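Local coordinates for protein alpha-L-arabinofuranosidase B (Aspergillus kawachii, PDB 6SXT) that hydrolyses terminal non-reducing alpha-L-arabinofuranosyl residues from arabinoxylan, arabinan and arabinogalactan side chains, working as a retaining glycosidase with a separate arabinose-binding domain, at residues A[73-78]-A[83-88]; A[205-208]-A[213-216]; A[334-339]-A[346-351]. All blocks are in the same frame, centred on the assembly; numbering follows the deposited sequence.

Overall arrangement
Going along the chain from the N terminus, the three contacts come one after another, and none nests in or crosses the next. Contact 1 closes a four-residue turn in the catalytic domain and joins the end of strand 70-75 to the segment leading into strand 86-87, edge strand of another sheet. Contact 2, its centre about 29 Å from that of contact 1, joins the segment leading into short strand 208-209 to the loop that follows it, at the catalytic pocket. Contact 3 lies in the arabinose-binding domain, its centre about 49 Å from that of contact 2, across the centre of the chain; it closes a six-residue loop between strands 333-338 and 346-351.

Contact 1: residues A[73-78]-A[83-88]; sequences TIIYDQ and NHLTQA
Ile75 and Leu85 face each other as an antiparallel hydrogen-bonded pair, and the closely packed part of the contact runs from here to the turn. Ile75 N donates a hydrogen bond to Leu85 O at 3.0 Å, and Leu85 N donates to Ile75 O at 2.9 Å. Their side chains meet near the backbone, CB to CB, on a buried side covered by His19, Ile274 and Leu276.

Toward the turn, side chains become the acceptors for backbone N-H groups. Asp77 N donates to His84 ND1 at 2.9 Å, lying almost in the imidazole plane, so ND1 acts as an acceptor, which helps set the rotation of the ring. Tyr76 then comes over a face of that imidazole with its CD1 edge, a T-shaped pair with centroids 5.2 Å apart and planes at 85°. Asp77 holds CG anti to its own N (chi1 169°), which carries the carboxylate back to the start of the second segment; there Asn83 N reaches the anti lone pair of Asp77 OD2 at 2.9 Å. The other oxygen, OD1, is bound by Ser79 and Ala18 N.

A single antiparallel bridge, closed by the four-residue turn, makes a hairpin-like link through which the chain passes from the sheet holding strand 70-75 to the one edged by strand 86-87. Asn83 is tied down beyond the contact, its ND2 bonding to Val16 O and Thr136 O.

On the partly exposed side the fit is looser. Ile74 CG2 rests on His84 CB at 3.8 Å and also lies over a face of the Tyr76 ring, while Ile74 CG1 barely meets Thr86 CG2, 4.1 Å away. At the far end the backbones have parted enough to admit a water, which donates to Thr73 O and accepts from Gln87 N at 2.9 Å.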
# COMPACT_ATOMS: atom_id res chain seq x y z
N THR A 73 -5.27 -10.61 -5.11
CA THR A 73 -6.09 -10.49 -6.33
C THR A 73 -7.48 -9.91 -6.03
O THR A 73 -8.03 -9.20 -6.88
CB THR A 73 -6.22 -11.84 -7.04
OG1 THR A 73 -6.56 -12.79 -6.04
CG2 THR A 73 -4.96 -12.23 -7.76
N ILE A 74 -8.07 -10.25 -4.88
CA ILE A 74 -9.44 -9.83 -4.58
C ILE A 74 -9.49 -9.47 -3.10
O ILE A 74 -8.97 -10.23 -2.28
CB ILE A 74 -10.49 -10.92 -4.89
CG1 ILE A 74 -10.31 -11.52 -6.29
CG2 ILE A 74 -11.92 -10.38 -4.66
CD1 ILE A 74 -11.27 -12.68 -6.53
N ILE A 75 -10.14 -8.36 -2.80
CA ILE A 75 -10.55 -8.04 -1.42
C ILE A 75 -12.07 -8.23 -1.42
O ILE A 75 -12.79 -7.49 -2.06
CB ILE A 75 -10.13 -6.62 -1.01
CG1 ILE A 75 -8.62 -6.38 -1.21
CG2 ILE A 75 -10.49 -6.42 0.43
CD1 ILE A 75 -8.24 -4.93 -1.33
N TYR A 76 -12.53 -9.25 -0.73
CA TYR A 76 -13.96 -9.61 -0.81
C TYR A 76 -14.81 -8.64 -0.01
O TYR A 76 -14.38 -8.06 1.01
CB TYR A 76 -14.17 -11.06 -0.33
CG TYR A 76 -13.58 -12.10 -1.24
CD1 TYR A 76 -14.09 -12.31 -2.50
CD2 TYR A 76 -12.49 -12.86 -0.85
CE1 TYR A 76 -13.54 -13.27 -3.33
CE2 TYR A 76 -11.91 -13.81 -1.69
CZ TYR A 76 -12.46 -14.02 -2.94
OH TYR A 76 -11.93 -14.99 -3.79
N ASP A 77 -16.03 -8.41 -0.48
CA ASP A 77 -17.05 -7.65 0.25
C ASP A 77 -17.69 -8.59 1.27
O ASP A 77 -18.38 -9.55 0.86
CB ASP A 77 -18.05 -7.11 -0.76
CG ASP A 77 -19.28 -6.53 -0.10
OD1 ASP A 77 -19.21 -6.18 1.11
OD2 ASP A 77 -20.29 -6.45 -0.81
N GLN A 78 -17.52 -8.32 2.56
CA GLN A 78 -18.06 -9.18 3.63
C GLN A 78 -19.58 -8.99 3.80
O GLN A 78 -20.19 -9.77 4.54
CB GLN A 78 -17.35 -8.91 4.95
CG GLN A 78 -15.86 -9.07 4.85
CD GLN A 78 -15.18 -8.73 6.14
OE1 GLN A 78 -15.81 -8.76 7.19
NE2 GLN A 78 -13.88 -8.32 6.06
N ASN A 83 -19.76 -6.78 -3.62
CA ASN A 83 -18.96 -5.61 -4.04
C ASN A 83 -17.46 -5.88 -3.87
O ASN A 83 -16.74 -5.03 -3.30
CB ASN A 83 -19.42 -4.35 -3.30
CG ASN A 83 -20.85 -4.03 -3.65
OD1 ASN A 83 -21.23 -4.28 -4.82
ND2 ASN A 83 -21.61 -3.45 -2.73
N HIS A 84 -16.98 -7.01 -4.35
CA HIS A 84 -15.56 -7.39 -4.19
C HIS A 84 -14.69 -6.46 -5.03
O HIS A 84 -15.07 -6.03 -6.14
CB HIS A 84 -15.38 -8.83 -4.67
CG HIS A 84 -16.41 -9.76 -4.17
ND1 HIS A 84 -16.73 -9.90 -2.84
CD2 HIS A 84 -17.16 -10.67 -4.86
CE1 HIS A 84 -17.65 -10.84 -2.73
NE2 HIS A 84 -17.96 -11.32 -3.97
N LEU A 85 -13.52 -6.11 -4.49
CA LEU A 85 -12.55 -5.26 -5.20
C LEU A 85 -11.55 -6.13 -5.95
O LEU A 85 -10.94 -7.03 -5.36
CB LEU A 85 -11.83 -4.38 -4.19
CG LEU A 85 -12.69 -3.39 -3.47
CD1 LEU A 85 -11.87 -2.63 -2.43
CD2 LEU A 85 -13.33 -2.42 -4.41
N THR A 86 -11.40 -5.88 -7.25
CA THR A 86 -10.52 -6.61 -8.15
C THR A 86 -9.57 -5.63 -8.87
O THR A 86 -9.69 -4.38 -8.76
CB THR A 86 -11.34 -7.48 -9.13
OG1 THR A 86 -12.13 -6.58 -9.92
CG2 THR A 86 -12.15 -8.54 -8.42
N GLN A 87 -8.65 -6.18 -9.62
CA GLN A 87 -7.61 -5.38 -10.31
C GLN A 87 -8.27 -4.25 -11.09
O GLN A 87 -9.16 -4.52 -11.90
CB GLN A 87 -6.80 -6.30 -11.21
CG GLN A 87 -5.50 -5.68 -11.72
CD GLN A 87 -4.67 -6.70 -12.47
OE1 GLN A 87 -5.07 -7.88 -12.64
NE2 GLN A 87 -3.47 -6.31 -12.89
N ALA A 88 -7.88 -3.00 -10.85
CA ALA A 88 -8.58 -1.87 -11.44
C ALA A 88 -8.23 -1.80 -12.93
O ALA A 88 -7.08 -1.93 -13.37
CB ALA A 88 -8.24 -0.60 -10.76
O HOH W 1 -8.30 -9.08 -9.56

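Contact 2: residues A[205-208]-A[213-216]; sequences ENNL and DEGY. With LXE ([(1~{S},2~{S},3~{S},4~{S})-2-(hydroxymethyl)-3,4-bis(oxidanyl)cyclopentyl]azanium), chain G.
The backbones around Asn207 and Glu214 keep well apart, their CA atoms 7.6 Å from each other, and neither segment forms regular structure along the contact. A water fills in between the two segments: it accepts from Gly215 N and lies within hydrogen-bonding distance of Leu208 O and Asn207 OD1, the last at 2.8 Å.

The direct link is one bond. Asn207 ND2 donates to Glu214 OE2 at 3.0 Å, with an N-H...O angle of 157°; the carboxylate is met on its anti side, somewhat out of its plane. Glu214 reaches in from the exposed side on an extended chain (chi2 177°); the two side chains cross at about a right angle, with the carboxylate and amide planes 52° apart. Tyr265 OH also bonds to ND2, and the two partners restrain the amide's rotation.

On the pocket side, the nucleophile Glu205 is joined through OE2 to C1' of the inhibitor at 1.4 Å, and its OE1 accepts from the inhibitor's O2' at 2.7 Å. Asn207 N donates to O5' at 3.1 Å. The covalent adduct fits a retaining mechanism, and the bonds of Asn207 ND2 to Glu214 and Tyr265 are consistent with positioning that N-H.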
# COMPACT_ATOMS: atom_id res chain seq x y z
N GLU A 205 -14.42 14.82 -7.11
CA GLU A 205 -14.05 14.94 -8.54
C GLU A 205 -13.79 16.42 -8.88
O GLU A 205 -14.61 17.29 -8.55
CB GLU A 205 -15.10 14.30 -9.45
CG GLU A 205 -14.70 14.24 -10.92
CD GLU A 205 -13.44 13.46 -11.25
OE1 GLU A 205 -13.48 12.40 -11.86
OE2 GLU A 205 -12.20 13.93 -10.81
N ASN A 206 -12.65 16.61 -9.53
CA ASN A 206 -12.06 17.92 -9.89
C ASN A 206 -11.88 18.75 -8.63
O ASN A 206 -11.82 19.98 -8.68
CB ASN A 206 -12.92 18.65 -10.93
CG ASN A 206 -13.20 17.78 -12.15
OD1 ASN A 206 -14.31 17.84 -12.67
ND2 ASN A 206 -12.24 17.01 -12.61
N ASN A 207 -11.64 18.08 -7.50
CA ASN A 207 -11.39 18.75 -6.22
C ASN A 207 -11.17 17.65 -5.17
O ASN A 207 -12.04 16.82 -5.04
CB ASN A 207 -12.50 19.69 -5.77
CG ASN A 207 -12.20 21.17 -6.02
OD1 ASN A 207 -11.10 21.67 -5.74
ND2 ASN A 207 -13.16 21.83 -6.67
N LEU A 208 -10.10 17.82 -4.40
CA LEU A 208 -9.96 17.21 -3.05
C LEU A 208 -10.29 18.34 -2.10
O LEU A 208 -9.67 19.43 -2.22
CB LEU A 208 -8.54 16.72 -2.87
CG LEU A 208 -8.01 15.73 -3.89
CD1 LEU A 208 -6.58 15.35 -3.55
CD2 LEU A 208 -8.86 14.50 -3.99
N ASP A 213 -14.20 25.31 1.76
CA ASP A 213 -13.56 26.19 0.78
C ASP A 213 -12.67 25.39 -0.17
O ASP A 213 -12.04 24.39 0.25
CB ASP A 213 -12.79 27.34 1.45
CG ASP A 213 -13.69 28.30 2.22
OD1 ASP A 213 -14.87 28.42 1.84
OD2 ASP A 213 -13.25 28.88 3.23
N GLU A 214 -12.60 25.77 -1.44
CA GLU A 214 -11.53 25.28 -2.32
C GLU A 214 -10.18 25.67 -1.71
O GLU A 214 -10.13 26.73 -0.98
CB GLU A 214 -11.56 25.76 -3.78
CG GLU A 214 -12.57 25.00 -4.64
CD GLU A 214 -12.68 25.51 -6.06
OE1 GLU A 214 -12.26 26.67 -6.30
OE2 GLU A 214 -13.15 24.78 -6.94
N GLY A 215 -9.17 24.82 -1.89
CA GLY A 215 -7.81 25.06 -1.36
C GLY A 215 -7.70 24.90 0.16
O GLY A 215 -8.12 23.88 0.70
N TYR A 216 -7.13 25.88 0.87
CA TYR A 216 -6.82 25.79 2.32
C TYR A 216 -8.07 25.81 3.19
O TYR A 216 -8.94 26.68 3.04
CB TYR A 216 -5.88 26.95 2.68
CG TYR A 216 -5.45 27.00 4.12
CD1 TYR A 216 -4.64 26.01 4.64
CD2 TYR A 216 -5.89 28.01 4.97
CE1 TYR A 216 -4.20 26.07 5.95
CE2 TYR A 216 -5.48 28.06 6.30
CZ TYR A 216 -4.61 27.11 6.78
OH TYR A 216 -4.27 27.18 8.10
C1' LXE G . -11.02 13.34 -11.24
C2' LXE G . -10.54 12.05 -10.58
O2' LXE G . -11.48 11.04 -10.69
C3' LXE G . -10.34 12.51 -9.20
O3' LXE G . -9.64 11.45 -8.43
C4' LXE G . -9.41 13.69 -9.43
C5' LXE G . -9.45 14.70 -8.30
O5' LXE G . -10.74 15.16 -7.96
C6' LXE G . -9.93 14.29 -10.80
N1' LXE G . -8.75 14.27 -11.72
O HOH W 2 -10.06 22.27 -3.19

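Contact 3: residues A[334-339]-A[346-351]; sequences VSLRVT and RYIAHT. With SO4 (sulfate ion), chain R.
Leu336 O is gripped by two groups of the opposite strand: Ile348 N donates to it at 2.9 Å, nearly along the C=O axis, and the CA of Tyr347 adds a CA-H...O contact at 3.2 Å. Arg346 O mirrors this, taking Val338 N at 2.8 Å and a longer CA-H...O approach from Arg337. The two bonds bracket the single bridge between Arg337 and Tyr347, whose CA atoms are 4.3 Å apart. Past the bridge the strands splay, and a water joins them, accepting from Leu336 N and donating to Ile348 O at 2.6 Å.

Tyr347 and Arg337 make the main side-chain contact on one side. With CG anti to the backbone N (chi1 -171°), Arg337 lays its aliphatic part over a face of the phenol; CG stands over that face, 4.0 Å from the ring centroid, a CH-pi contact. The guanidinium plane is turned 76° from the ring. Glu478 ties the two polar ends together, its OE2 in a salt bridge with Arg337 NE and its OE1 bonded to Tyr347 OH. The other side is apolar: Leu336 CB meets Ile348 CD1 at 3.9 Å.

Farther out, Arg346 holds a sulfate, probably from the crystallisation liquor, with NH1 on O3 and NH2 on O2; NH1 also bonds to Thr357 O.

Segments 334-338 and 346-351 run 130° apart, far from a regular antiparallel pair; strand 346-351 leaves to pair with 354-359, while 333-338 runs between 374-378 and 475-479. All belong to the beta-trefoil arabinose-binding domain, where Val338 touches the substrate-binding His447 on strand 444-448, and Ile348 packs against Phe445 of that strand and Phe475 of strand 475-479.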
# COMPACT_ATOMS: atom_id res chain seq x y z
N VAL A 334 29.35 -5.74 3.99
CA VAL A 334 29.08 -7.07 3.41
C VAL A 334 29.44 -7.09 1.94
O VAL A 334 29.45 -6.03 1.29
CB VAL A 334 27.59 -7.46 3.60
CG1 VAL A 334 27.21 -7.45 5.06
CG2 VAL A 334 26.68 -6.58 2.76
N SER A 335 29.56 -8.30 1.40
CA SER A 335 29.49 -8.53 -0.04
C SER A 335 28.31 -9.50 -0.24
O SER A 335 28.02 -10.29 0.68
CB SER A 335 30.80 -9.06 -0.63
OG SER A 335 31.80 -8.02 -0.51
N LEU A 336 27.67 -9.39 -1.37
CA LEU A 336 26.41 -10.14 -1.65
C LEU A 336 26.69 -11.01 -2.87
O LEU A 336 26.86 -10.51 -4.01
CB LEU A 336 25.26 -9.13 -1.87
CG LEU A 336 24.93 -8.30 -0.64
CD1 LEU A 336 24.00 -7.17 -0.99
CD2 LEU A 336 24.30 -9.16 0.46
N ARG A 337 26.66 -12.31 -2.67
CA ARG A 337 27.05 -13.29 -3.71
C ARG A 337 25.84 -13.87 -4.42
O ARG A 337 24.86 -14.24 -3.73
CB ARG A 337 27.85 -14.43 -3.08
CG ARG A 337 28.46 -15.33 -4.16
CD ARG A 337 29.39 -16.40 -3.61
NE ARG A 337 28.73 -17.25 -2.64
CZ ARG A 337 27.89 -18.24 -2.94
NH1 ARG A 337 27.60 -18.52 -4.19
NH2 ARG A 337 27.36 -18.96 -1.97
N VAL A 338 25.89 -13.88 -5.74
CA VAL A 338 24.87 -14.51 -6.61
C VAL A 338 24.77 -15.99 -6.31
O VAL A 338 25.82 -16.66 -6.08
CB VAL A 338 25.19 -14.22 -8.07
CG1 VAL A 338 24.32 -15.00 -9.01
CG2 VAL A 338 25.08 -12.75 -8.39
N THR A 339 23.55 -16.54 -6.30
CA THR A 339 23.35 -17.97 -5.97
C THR A 339 22.80 -18.71 -7.18
O THR A 339 22.69 -19.95 -7.09
CB THR A 339 22.46 -18.18 -4.73
OG1 THR A 339 21.12 -17.77 -5.09
CG2 THR A 339 22.98 -17.46 -3.52
N ARG A 346 29.86 -14.66 -8.94
CA ARG A 346 29.59 -13.21 -9.13
C ARG A 346 29.02 -12.61 -7.86
O ARG A 346 28.33 -13.30 -7.05
CB ARG A 346 28.65 -12.92 -10.29
CG ARG A 346 29.05 -13.60 -11.59
CD ARG A 346 28.18 -13.26 -12.76
NE ARG A 346 28.42 -11.94 -13.31
CZ ARG A 346 29.29 -11.69 -14.30
NH1 ARG A 346 29.46 -10.47 -14.75
NH2 ARG A 346 29.98 -12.68 -14.82
N TYR A 347 29.28 -11.34 -7.68
CA TYR A 347 28.86 -10.52 -6.53
C TYR A 347 28.21 -9.24 -7.03
O TYR A 347 28.50 -8.76 -8.15
CB TYR A 347 30.04 -10.14 -5.63
CG TYR A 347 30.59 -11.30 -4.86
CD1 TYR A 347 31.44 -12.20 -5.49
CD2 TYR A 347 30.32 -11.49 -3.52
CE1 TYR A 347 31.97 -13.28 -4.82
CE2 TYR A 347 30.84 -12.57 -2.82
CZ TYR A 347 31.73 -13.43 -3.47
OH TYR A 347 32.22 -14.52 -2.80
N ILE A 348 27.30 -8.66 -6.21
CA ILE A 348 26.69 -7.36 -6.53
C ILE A 348 27.79 -6.31 -6.41
O ILE A 348 28.39 -6.13 -5.33
CB ILE A 348 25.50 -7.02 -5.60
CG1 ILE A 348 24.45 -8.14 -5.70
CG2 ILE A 348 24.96 -5.65 -5.96
CD1 ILE A 348 23.16 -7.84 -4.95
N ALA A 349 27.99 -5.62 -7.51
CA ALA A 349 29.02 -4.57 -7.57
C ALA A 349 28.44 -3.38 -8.31
O ALA A 349 27.20 -3.27 -8.53
CB ALA A 349 30.25 -5.14 -8.25
N HIS A 350 29.28 -2.43 -8.73
CA HIS A 350 28.76 -1.34 -9.54
C HIS A 350 29.91 -0.83 -10.42
O HIS A 350 31.09 -1.01 -10.02
CB HIS A 350 28.13 -0.23 -8.70
CG HIS A 350 29.13 0.54 -7.92
ND1 HIS A 350 29.62 1.75 -8.41
CD2 HIS A 350 29.72 0.31 -6.72
CE1 HIS A 350 30.48 2.21 -7.52
NE2 HIS A 350 30.58 1.35 -6.48
N THR A 351 29.51 -0.27 -11.53
CA THR A 351 30.41 0.50 -12.46
C THR A 351 29.81 1.89 -12.55
O THR A 351 28.76 2.05 -13.20
CB THR A 351 30.52 -0.16 -13.82
OG1 THR A 351 30.86 -1.53 -13.60
CG2 THR A 351 31.59 0.54 -14.65
S SO4 R . 31.77 -11.08 -17.58
O1 SO4 R . 32.76 -10.82 -18.60
O2 SO4 R . 32.38 -11.83 -16.51
O3 SO4 R . 31.24 -9.80 -17.09
O4 SO4 R . 30.70 -11.87 -18.16
O HOH W 3 28.82 -7.60 -3.17